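Local atomic coordinates of beta-catenin homolog sys-1 (Caenorhabditis elegans, PDB entry 3C2G), a protein that acts as a transcription coregulator in the Wnt asymmetry pathway, binding the TCF factor pop-1 directly and activating or repressing target genes. Residues Y502-V505 with F506-P509; T512-Q515 with S516-Q520. All coordinates share one frame; numbering follows the deposited sequence.

How the contacts relate
Contacts 1 and 2 follow one another along the chain: 502-509 covers the C-terminal end of helix 494-507 and the start of the loop after it, and 512-520 leads out of that loop into helix 515-535. Their centres lie about 11 Å apart, and K518 joins them. Its NZ is 2.7 Å from P509 O, a hydrogen bond, and 3.5 Å from Q508 O, a weak one, while its CE touches V505 O at 3.6 Å. L458 of helix 457-472 packs against both contacts, through W504 and V505 in contact 1 and through T514, T517 and K518 in contact 2. Both lie in the armadillo domain, at the junction of helices 494-507 and 515-535.

Contact 1 of 2, residues Y502-V505 with F506-P509; sequences YSWV and FRQP
The carbonyl oxygen of S503 is held by two weak bonds, from F506 N at 3.1 Å and R507 N at 3.5 Å. R507 N also reaches back to W504 O at 3.1 Å, and Q508 N makes a weak bond to V505 O. Three of these four bonds span three residues, consistent with a turn that tightens toward 3-10 geometry. Side chains pack along two flanks of this turn. On one, the F506 ring turns its edge to the face of Y502, a T-shaped pair with planes at 73° and F506 CE2 3.6 Å from Y502 CZ; V505 CG1 rests off-centre against the F506 ring. Aromatics suit this flank: L555 touches both rings, and V522 of helix 515-535 also packs on F506. On the other, W504 has its CG anti to the backbone N (chi1 172°), which brings the indole toward Q508. Q508 crosses it, its CG 3.8 Å from the centroid of the six-membered ring, and bends so that its amide stacks at 20° to the indole plane, NE2 lying 3.4 Å from CZ2. With an alanine at W504, the Q508 amide would probably be free to turn and R461 would lose its cation-pi partner. Short-span backbone bonds with side chains packed along the turn mark a helix C-terminus, and here the last turn of helix 494-507 of the armadillo domain gives way to the loop before helix 515-535.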
# COMPACT_ATOMS: atom_id res chain seq x y z
N TYR A 502 -4.74 -20.70 21.74
CA TYR A 502 -6.13 -21.10 21.67
C TYR A 502 -6.97 -20.42 22.77
O TYR A 502 -8.06 -19.93 22.49
CB TYR A 502 -6.19 -22.62 21.77
CG TYR A 502 -7.54 -23.25 21.66
CD1 TYR A 502 -8.14 -23.48 20.41
CD2 TYR A 502 -8.21 -23.68 22.80
CE1 TYR A 502 -9.40 -24.10 20.32
CE2 TYR A 502 -9.46 -24.30 22.72
CZ TYR A 502 -10.04 -24.51 21.49
OH TYR A 502 -11.28 -25.12 21.47
N SER A 503 -6.44 -20.38 23.99
CA SER A 503 -7.05 -19.64 25.10
C SER A 503 -7.15 -18.15 24.79
O SER A 503 -8.20 -17.55 24.96
CB SER A 503 -6.22 -19.81 26.38
OG SER A 503 -6.42 -21.10 26.93
N TRP A 504 -6.05 -17.58 24.33
CA TRP A 504 -5.97 -16.16 24.01
C TRP A 504 -7.05 -15.70 23.04
O TRP A 504 -7.66 -14.65 23.23
CB TRP A 504 -4.59 -15.86 23.42
CG TRP A 504 -4.44 -14.47 22.87
CD1 TRP A 504 -4.17 -13.33 23.57
CD2 TRP A 504 -4.53 -14.09 21.49
NE1 TRP A 504 -4.10 -12.26 22.72
CE2 TRP A 504 -4.31 -12.69 21.44
CE3 TRP A 504 -4.76 -14.78 20.30
CZ2 TRP A 504 -4.32 -11.98 20.24
CZ3 TRP A 504 -4.77 -14.07 19.10
CH2 TRP A 504 -4.56 -12.68 19.09
N VAL A 505 -7.30 -16.51 22.01
CA VAL A 505 -8.26 -16.15 20.98
C VAL A 505 -9.68 -16.01 21.54
O VAL A 505 -10.46 -15.17 21.08
CB VAL A 505 -8.17 -17.12 19.75
CG1 VAL A 505 -9.05 -18.35 19.93
CG2 VAL A 505 -8.56 -16.39 18.49
N PHE A 506 -10.01 -16.80 22.56
CA PHE A 506 -11.34 -16.71 23.16
C PHE A 506 -11.54 -15.48 24.05
O PHE A 506 -12.66 -15.05 24.28
CB PHE A 506 -11.71 -18.01 23.87
CG PHE A 506 -12.02 -19.12 22.92
CD1 PHE A 506 -13.25 -19.17 22.28
CD2 PHE A 506 -11.07 -20.09 22.63
CE1 PHE A 506 -13.54 -20.18 21.38
CE2 PHE A 506 -11.34 -21.11 21.73
CZ PHE A 506 -12.58 -21.16 21.10
N ARG A 507 -10.43 -14.90 24.51
CA ARG A 507 -10.47 -13.69 25.33
C ARG A 507 -10.44 -12.42 24.47
O ARG A 507 -10.59 -11.33 24.99
CB ARG A 507 -9.30 -13.69 26.32
CG ARG A 507 -9.39 -14.78 27.38
CD ARG A 507 -8.38 -14.58 28.50
NE ARG A 507 -7.20 -15.44 28.36
CZ ARG A 507 -6.02 -15.04 27.89
NH1 ARG A 507 -5.84 -13.78 27.50
NH2 ARG A 507 -5.02 -15.90 27.81
N GLN A 508 -10.23 -12.58 23.17
CA GLN A 508 -10.18 -11.45 22.25
C GLN A 508 -11.58 -10.86 22.06
O GLN A 508 -12.57 -11.60 22.17
CB GLN A 508 -9.57 -11.84 20.90
CG GLN A 508 -8.05 -11.93 20.86
CD GLN A 508 -7.35 -10.66 21.33
OE1 GLN A 508 -7.21 -10.43 22.52
NE2 GLN A 508 -6.90 -9.83 20.38
N PRO A 509 -11.67 -9.54 21.79
CA PRO A 509 -12.94 -8.83 21.58
C PRO A 509 -13.75 -9.39 20.42
O PRO A 509 -13.16 -9.85 19.43
CB PRO A 509 -12.49 -7.40 21.25
CG PRO A 509 -11.12 -7.28 21.81
CD PRO A 509 -10.51 -8.63 21.66

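Contact 2 of 2, residues T512-Q515 with S516-Q520; sequences TRTQ and STKQQ
T514 and K518 form the close-packed side of this contact. K518 N bonds to T514 O at 3.0 Å, and the lysine chain then folds back over the same residue: CG lies 3.4 Å from T514 O, and CD 3.6 Å from T514 OG1. A bend at chi3 (93°) carries the chain past the threonine instead of straight outward. The hydroxyl, placed between the backbone N and the carbonyl carbon, donates to N511 O and so ties the loop to the first turn, while L458 of helix 457-472 packs against T514, T517 and K518. A short beta-branched residue with a donor suits this place. Around the helix, the side of Q515 and S516 is exposed and looser. Here the backbone carries the order, with Q519 N bonding to Q515 O at 3.0 Å; the bent Q515 side chain merely brings NE2 to 3.5 Å from K518 NZ, an approach between two nitrogens. Polar residues suit a surface facing water, and the Q519 amide reaches onward to E523. The chemistry divides K518 in two: its methylenes pack on the threonine, while its ammonium goes to P509 O, near the C-terminal end of the preceding helix, where the helix dipole would probably favour a positive charge.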
# COMPACT_ATOMS: atom_id res chain seq x y z
N THR A 512 -16.74 -8.42 14.01
CA THR A 512 -16.99 -9.07 12.72
C THR A 512 -15.82 -8.97 11.74
O THR A 512 -15.71 -9.78 10.82
CB THR A 512 -18.28 -8.54 12.06
OG1 THR A 512 -18.23 -7.11 11.99
CG2 THR A 512 -19.52 -8.96 12.86
N ARG A 513 -14.95 -7.98 11.94
CA ARG A 513 -13.71 -7.86 11.18
C ARG A 513 -12.76 -9.05 11.38
O ARG A 513 -12.11 -9.50 10.43
CB ARG A 513 -12.97 -6.57 11.56
CG ARG A 513 -13.01 -5.46 10.50
CD ARG A 513 -11.71 -4.63 10.51
NE ARG A 513 -10.55 -5.39 10.03
CZ ARG A 513 -9.55 -5.86 10.79
NH1 ARG A 513 -9.53 -5.64 12.10
NH2 ARG A 513 -8.56 -6.54 10.22
N THR A 514 -12.69 -9.56 12.60
CA THR A 514 -11.70 -10.56 12.96
C THR A 514 -12.27 -11.97 13.11
O THR A 514 -11.53 -12.92 13.36
CB THR A 514 -10.95 -10.17 14.25
OG1 THR A 514 -11.87 -10.13 15.35
CG2 THR A 514 -10.28 -8.81 14.10
N GLN A 515 -13.58 -12.11 12.92
CA GLN A 515 -14.29 -13.37 13.17
C GLN A 515 -13.82 -14.52 12.30
O GLN A 515 -13.66 -15.64 12.77
CB GLN A 515 -15.80 -13.17 12.99
CG GLN A 515 -16.45 -12.43 14.14
CD GLN A 515 -16.21 -13.11 15.49
OE1 GLN A 515 -16.70 -14.21 15.73
NE2 GLN A 515 -15.44 -12.45 16.36
N SER A 516 -13.61 -14.22 11.03
CA SER A 516 -13.13 -15.18 10.07
C SER A 516 -11.74 -15.75 10.46
O SER A 516 -11.52 -16.96 10.42
CB SER A 516 -13.13 -14.51 8.70
OG SER A 516 -12.44 -15.29 7.75
N THR A 517 -10.83 -14.88 10.87
CA THR A 517 -9.47 -15.29 11.23
C THR A 517 -9.43 -16.06 12.55
O THR A 517 -8.60 -16.96 12.73
CB THR A 517 -8.52 -14.07 11.30
OG1 THR A 517 -8.58 -13.36 10.07
CG2 THR A 517 -7.10 -14.51 11.49
N LYS A 518 -10.32 -15.70 13.48
CA LYS A 518 -10.45 -16.40 14.74
C LYS A 518 -10.94 -17.82 14.50
O LYS A 518 -10.43 -18.78 15.08
CB LYS A 518 -11.37 -15.64 15.71
CG LYS A 518 -10.73 -14.39 16.30
CD LYS A 518 -11.75 -13.39 16.81
CE LYS A 518 -12.04 -13.57 18.28
NZ LYS A 518 -12.89 -12.47 18.80
N GLN A 519 -11.93 -17.96 13.63
CA GLN A 519 -12.41 -19.27 13.26
C GLN A 519 -11.28 -20.12 12.64
O GLN A 519 -11.14 -21.28 13.01
CB GLN A 519 -13.62 -19.18 12.34
CG GLN A 519 -14.19 -20.53 11.88
CD GLN A 519 -14.61 -21.44 13.03
OE1 GLN A 519 -15.01 -20.97 14.10
NE2 GLN A 519 -14.53 -22.75 12.81
N GLN A 520 -10.46 -19.54 11.75
CA GLN A 520 -9.40 -20.33 11.11
C GLN A 520 -8.28 -20.74 12.08
O GLN A 520 -7.66 -21.77 11.88
CB GLN A 520 -8.86 -19.70 9.82
CG GLN A 520 -7.82 -18.60 9.99
CD GLN A 520 -7.08 -18.21 8.69
OE1 GLN A 520 -7.41 -18.67 7.59
NE2 GLN A 520 -6.08 -17.34 8.83